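Local atomic coordinates of oxidoreductase, NAD-binding/iron-sulfur cluster-binding protein (PDB entry 6ZXU), a protein that acts as a catabolic reductive dehalogenase, probably removing halogen from organohalides with the help of its bound cobalamin and iron-sulfur clusters. Residues R86-P91 with E178-L183; G134-S139 with V236-Y241. One frame throughout, in Å; residues are numbered along the deposited sequence.

Contact 1. Residues R86-P91 with E178-L183; sequences RFLDGP and EIAAIL
Leu-88 lays one methyl branch, CD2, over the shoulder of a helix where two alanines follow one another, touching the CB of Ala-180 at 3.9 Å and the backbone N of Ala-181 at 3.8 Å. The fold here is a helix laid on an antiparallel sheet: helix 168-190 packs through Ile-179, Ala-180 and Leu-183 on strand 142-149, and the loop that follows helix 74-85 runs along its flank. Small residues suit that flank. Because Ala-181 ends at CB, the loop backbone comes close, with the CA of Leu-88 4.5 Å from the CA of Ala-181, while the equally short Ala-180 leaves space for the leucine methyl. Leu-88 holds its CG anti to its own carbonyl carbon (chi1 -63°), and with CD1 anti to CA (chi2 173°) it is the other branch, CD2, that meets the alanines. Leucine also suits its second boundary, since it touches Arg-195 and Phe-198 of strand 194-198, while its backbone bonds to Gly-196 of the same strand.

Phe-87 behaves differently. Only the root of its side chain meets the helix, CB to the CB of Ala-181 at 4.1 Å, while the ring turns away to reach Pro-349 and Asn-353 of helix 342-354. Arg-86 covers one face of that ring with its aliphatic CB, which stands over the ring centre 4.1 Å above the plane. The contact across the two segments is thus apolar, and the loop carbonyls find polar partners about two helical turns further along: Arg-188 bonds to the O of Phe-87 through NH2 and to the O of Leu-88 through NH1. Ala-181 fits against this gripped backbone, its CB 3.7 Å from Phe-87 O.

Contact 2. Residues G134-S139 with V236-Y241; sequences GDCDPS and VVTTGY
This is a light, partly buried van der Waals contact between a connecting loop and the end of an inner strand of the four-stranded antiparallel sheet. Residues 134-139 belong to the loop from helix 129-132 to strand 142-149, and 236-239 end strand 232-239, which pairs with 142-149 on one side and 194-198 on the other. The loop meets the strand at two points. At the first, Cys-136 is directed toward the strand with SG anti to its backbone N (chi1 -168°), which sets the sulfur 3.8 Å from Thr-238 OG1. A compact, weakly polar sulfur suits this buried spot, because the threonine hydroxyl is already engaged: it hydrogen-bonds to His-140 ND1, just beyond the loop segment, and to His-197 NE2 on the neighbouring strand.

Both segments turn beside the second point, each with a short polar side chain bonding to the backbone N two residues on. On the loop, Asp-137 makes an Asx turn across Pro-138: its OD1 takes Ser-139 N at 2.7 Å and Ser-139 OG at 2.9 Å, both arriving from the same face of the carboxylate plane. Two donors on one oxygen fix the aspartate and the serine together. At the strand's last residue, Thr-239 OG1 accepts from Tyr-241 N at 3.0 Å in an ST turn, and also bonds to Pro-193 O. Gly-240, the middle residue of this ST turn, faces the loop where the two segments come close: with no side chain in the way, its CA rests 3.5 Å from Ser-139 O.

From the N terminus, the chain first passes 86-91 after helix 74-85, then 134-139 ahead of strand 142-149. Helix 168-190 brings 178-183 back to the first loop, so contact 1 closes over 86 intervening residues. Strand 232-239 then returns to the second loop, and contact 2 closes over 96. The segments alternate, so the two closures cross rather than nest. Contact 1 ties an early loop to the helix, and contact 2 ties a later loop to an inner strand of the sheet that the helix covers. They meet directly where Val-237 CG2 packs 4.0 Å from Leu-183 CB, placing both within one helix-on-sheet unit away from the cobalamin and cluster sites.

Contact 1. Residues R86-P91 with E178-L183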
loop_
_atom_site.group_PDB
_atom_site.type_symbol
_atom_site.label_atom_id
_atom_site.label_comp_id
_atom_site.label_asym_id
_atom_site.label_seq_id
_atom_site.Cartn_x
_atom_site.Cartn_y
_atom_site.Cartn_z
ATOM N N ARG A 86 -7.557 20.451 3.117
ATOM C CA ARG A 86 -8.828 20.723 2.425
ATOM C C ARG A 86 -9.856 19.650 2.677
ATOM O O ARG A 86 -11.039 19.847 2.434
ATOM C CB ARG A 86 -8.582 20.850 0.889
ATOM C CG ARG A 86 -7.400 21.804 0.644
ATOM C CD ARG A 86 -7.235 22.414 -0.724
ATOM N NE ARG A 86 -7.394 21.495 -1.847
ATOM C CZ ARG A 86 -8.487 21.375 -2.610
ATOM N NH1 ARG A 86 -8.473 20.518 -3.647
ATOM N NH2 ARG A 86 -9.594 22.088 -2.344
ATOM N N PHE A 87 -9.447 18.488 3.154
ATOM C CA PHE A 87 -10.416 17.406 3.303
ATOM C C PHE A 87 -10.654 16.987 4.796
ATOM O O PHE A 87 -11.255 15.922 5.058
ATOM C CB PHE A 87 -9.961 16.181 2.460
ATOM C CG PHE A 87 -9.592 16.546 1.038
ATOM C CD1 PHE A 87 -10.586 17.004 0.177
ATOM C CD2 PHE A 87 -8.295 16.540 0.613
ATOM C CE1 PHE A 87 -10.280 17.459 -1.089
ATOM C CE2 PHE A 87 -7.995 16.941 -0.665
ATOM C CZ PHE A 87 -8.977 17.393 -1.515
ATOM N N LEU A 88 -10.204 17.814 5.722
ATOM C CA LEU A 88 -10.472 17.623 7.150
ATOM C C LEU A 88 -11.931 17.888 7.481
ATOM O O LEU A 88 -12.482 17.359 8.459
ATOM C CB LEU A 88 -9.590 18.528 7.969
ATOM C CG LEU A 88 -8.136 18.313 7.868
ATOM C CD1 LEU A 88 -7.370 19.395 8.602
ATOM C CD2 LEU A 88 -7.664 16.957 8.382
ATOM N N ASP A 89 -12.627 18.625 6.623
ATOM C CA ASP A 89 -14.101 18.645 6.705
ATOM C C ASP A 89 -14.698 18.518 5.318
ATOM O O ASP A 89 -13.996 18.561 4.325
ATOM C CB ASP A 89 -14.582 19.952 7.289
ATOM C CG ASP A 89 -15.917 19.788 8.159
ATOM O OD1 ASP A 89 -16.723 18.782 7.952
ATOM O OD2 ASP A 89 -16.114 20.722 9.040
ATOM N N GLY A 90 -15.973 18.264 5.270
ATOM C CA GLY A 90 -16.631 17.958 4.028
ATOM C C GLY A 90 -18.120 17.708 4.212
ATOM O O GLY A 90 -18.672 17.724 5.309
ATOM N N PRO A 91 -18.781 17.388 3.111
ATOM C CA PRO A 91 -20.176 16.977 3.204
ATOM C C PRO A 91 -20.433 15.700 4.018
ATOM O O PRO A 91 -19.641 14.720 3.975
ATOM C CB PRO A 91 -20.567 16.714 1.728
ATOM C CG PRO A 91 -19.287 16.376 1.035
ATOM C CD PRO A 91 -18.206 17.175 1.770
ATOM N N GLU A 178 -3.207 13.452 6.622
ATOM C CA GLU A 178 -3.704 12.427 5.730
ATOM C C GLU A 178 -4.652 11.472 6.434
ATOM O O GLU A 178 -5.789 11.240 5.980
ATOM C CB GLU A 178 -2.508 11.611 5.231
ATOM C CG GLU A 178 -2.859 10.488 4.265
ATOM C CD GLU A 178 -1.996 9.219 4.501
ATOM O OE1 GLU A 178 -0.761 9.218 4.216
ATOM O OE2 GLU A 178 -2.538 8.178 5.002
ATOM N N ILE A 179 -4.202 10.871 7.527
ATOM C CA ILE A 179 -5.021 9.938 8.303
ATOM C C ILE A 179 -6.278 10.626 8.844
ATOM O O ILE A 179 -7.375 10.112 8.732
ATOM C CB ILE A 179 -4.203 9.297 9.465
ATOM C CG1 ILE A 179 -3.052 8.502 8.866
ATOM C CG2 ILE A 179 -5.118 8.473 10.350
ATOM C CD1 ILE A 179 -2.108 7.929 9.888
ATOM N N ALA A 180 -6.138 11.831 9.391
ATOM C CA ALA A 180 -7.330 12.569 9.929
ATOM C C ALA A 180 -8.376 12.887 8.875
ATOM O O ALA A 180 -9.564 12.816 9.138
ATOM C CB ALA A 180 -6.873 13.851 10.612
ATOM N N ALA A 181 -7.928 13.231 7.658
ATOM C CA ALA A 181 -8.807 13.510 6.523
ATOM C C ALA A 181 -9.533 12.276 6.075
ATOM O O ALA A 181 -10.744 12.335 5.845
ATOM C CB ALA A 181 -8.013 14.073 5.348
ATOM N N ILE A 182 -8.855 11.123 6.088
ATOM C CA ILE A 182 -9.478 9.896 5.620
ATOM C C ILE A 182 -10.510 9.435 6.651
ATOM O O ILE A 182 -11.609 9.058 6.299
ATOM C CB ILE A 182 -8.417 8.817 5.341
ATOM C CG1 ILE A 182 -7.590 9.196 4.143
ATOM C CG2 ILE A 182 -9.133 7.513 5.090
ATOM C CD1 ILE A 182 -6.329 8.351 4.014
ATOM N N LEU A 183 -10.128 9.468 7.928
ATOM C CA LEU A 183 -10.969 8.976 8.953
ATOM C C LEU A 183 -12.194 9.848 9.195
ATOM O O LEU A 183 -13.274 9.332 9.393
ATOM C CB LEU A 183 -10.220 8.748 10.240
ATOM C CG LEU A 183 -9.192 7.569 10.279
ATOM C CD1 LEU A 183 -8.510 7.552 11.608
ATOM C CD2 LEU A 183 -9.897 6.256 9.990
#

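Contact 2. Residues G134-S139 with V236-Y241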
loop_
_atom_site.group_PDB
_atom_site.type_symbol
_atom_site.label_atom_id
_atom_site.label_comp_id
_atom_site.label_asym_id
_atom_site.label_seq_id
_atom_site.Cartn_x
_atom_site.Cartn_y
_atom_site.Cartn_z
ATOM N N GLY A 134 -14.170 26.772 21.557
ATOM C CA GLY A 134 -13.444 27.363 20.391
ATOM C C GLY A 134 -14.240 27.242 19.094
ATOM O O GLY A 134 -15.483 27.110 19.115
ATOM N N ASP A 135 -13.540 27.259 17.954
ATOM C CA ASP A 135 -14.190 27.139 16.629
ATOM C C ASP A 135 -14.833 25.746 16.400
ATOM O O ASP A 135 -15.545 25.607 15.425
ATOM C CB ASP A 135 -13.241 27.513 15.472
ATOM N N CYS A 136 -14.641 24.752 17.298
ATOM C CA CYS A 136 -15.202 23.392 17.115
ATOM C C CYS A 136 -16.741 23.293 17.149
ATOM O O CYS A 136 -17.429 23.876 18.000
ATOM C CB CYS A 136 -14.577 22.366 18.113
ATOM S SG CYS A 136 -14.957 20.602 17.713
ATOM N N ASP A 137 -17.273 22.515 16.207
ATOM C CA ASP A 137 -18.718 22.213 16.141
ATOM C C ASP A 137 -19.238 21.787 17.517
ATOM O O ASP A 137 -18.669 20.880 18.161
ATOM C CB ASP A 137 -18.931 21.119 15.087
ATOM C CG ASP A 137 -20.392 20.687 14.902
ATOM O OD1 ASP A 137 -21.273 20.928 15.791
ATOM O OD2 ASP A 137 -20.655 19.998 13.854
ATOM N N PRO A 138 -20.286 22.481 18.010
ATOM C CA PRO A 138 -20.824 22.182 19.330
ATOM C C PRO A 138 -21.522 20.836 19.404
ATOM O O PRO A 138 -21.810 20.382 20.485
ATOM C CB PRO A 138 -21.878 23.274 19.559
ATOM C CG PRO A 138 -21.679 24.299 18.505
ATOM C CD PRO A 138 -20.876 23.710 17.417
ATOM N N SER A 139 -21.823 20.195 18.297
ATOM C CA SER A 139 -22.399 18.838 18.381
ATOM C C SER A 139 -21.339 17.698 18.614
ATOM O O SER A 139 -21.702 16.529 18.730
ATOM C CB SER A 139 -23.169 18.528 17.096
ATOM O OG SER A 139 -22.302 18.177 15.987
ATOM N N VAL A 236 -6.345 14.246 15.283
ATOM C CA VAL A 236 -7.614 14.068 16.024
ATOM C C VAL A 236 -8.763 14.110 15.038
ATOM O O VAL A 236 -8.761 14.858 14.055
ATOM C CB VAL A 236 -7.807 15.157 17.087
ATOM C CG1 VAL A 236 -9.180 15.031 17.701
ATOM C CG2 VAL A 236 -6.705 15.088 18.138
ATOM N N VAL A 237 -9.720 13.245 15.252
ATOM C CA VAL A 237 -11.011 13.383 14.613
ATOM C C VAL A 237 -12.058 13.622 15.731
ATOM O O VAL A 237 -12.247 12.778 16.618
ATOM C CB VAL A 237 -11.385 12.131 13.822
ATOM C CG1 VAL A 237 -12.763 12.268 13.230
ATOM C CG2 VAL A 237 -10.342 11.866 12.708
ATOM N N THR A 238 -12.759 14.770 15.682
ATOM C CA THR A 238 -13.819 15.058 16.613
ATOM C C THR A 238 -15.123 14.740 15.914
ATOM O O THR A 238 -15.277 14.945 14.694
ATOM C CB THR A 238 -13.837 16.520 17.086
ATOM O OG1 THR A 238 -13.962 17.388 15.938
ATOM C CG2 THR A 238 -12.586 16.839 17.850
ATOM N N THR A 239 -16.083 14.245 16.657
ATOM C CA THR A 239 -17.356 13.856 16.077
ATOM C C THR A 239 -18.436 13.724 17.167
ATOM O O THR A 239 -18.131 13.662 18.363
ATOM C CB THR A 239 -17.197 12.512 15.305
ATOM O OG1 THR A 239 -18.429 12.129 14.689
ATOM C CG2 THR A 239 -16.784 11.380 16.225
ATOM N N GLY A 240 -19.685 13.697 16.730
ATOM C CA GLY A 240 -20.826 13.364 17.564
ATOM C C GLY A 240 -21.207 11.899 17.440
ATOM O O GLY A 240 -22.087 11.431 18.161
ATOM N N TYR A 241 -20.532 11.151 16.555
ATOM C CA TYR A 241 -20.581 9.646 16.514
ATOM C C TYR A 241 -20.041 9.167 17.893
ATOM O O TYR A 241 -18.842 9.273 18.196
ATOM C CB TYR A 241 -19.655 9.152 15.369
ATOM C CG TYR A 241 -19.553 7.662 15.039
ATOM C CD1 TYR A 241 -20.631 6.962 14.657
ATOM C CD2 TYR A 241 -18.318 7.062 14.974
ATOM C CE1 TYR A 241 -20.535 5.657 14.231
ATOM C CE2 TYR A 241 -18.158 5.732 14.581
ATOM C CZ TYR A 241 -19.244 5.026 14.175
ATOM O OH TYR A 241 -19.106 3.693 13.761
#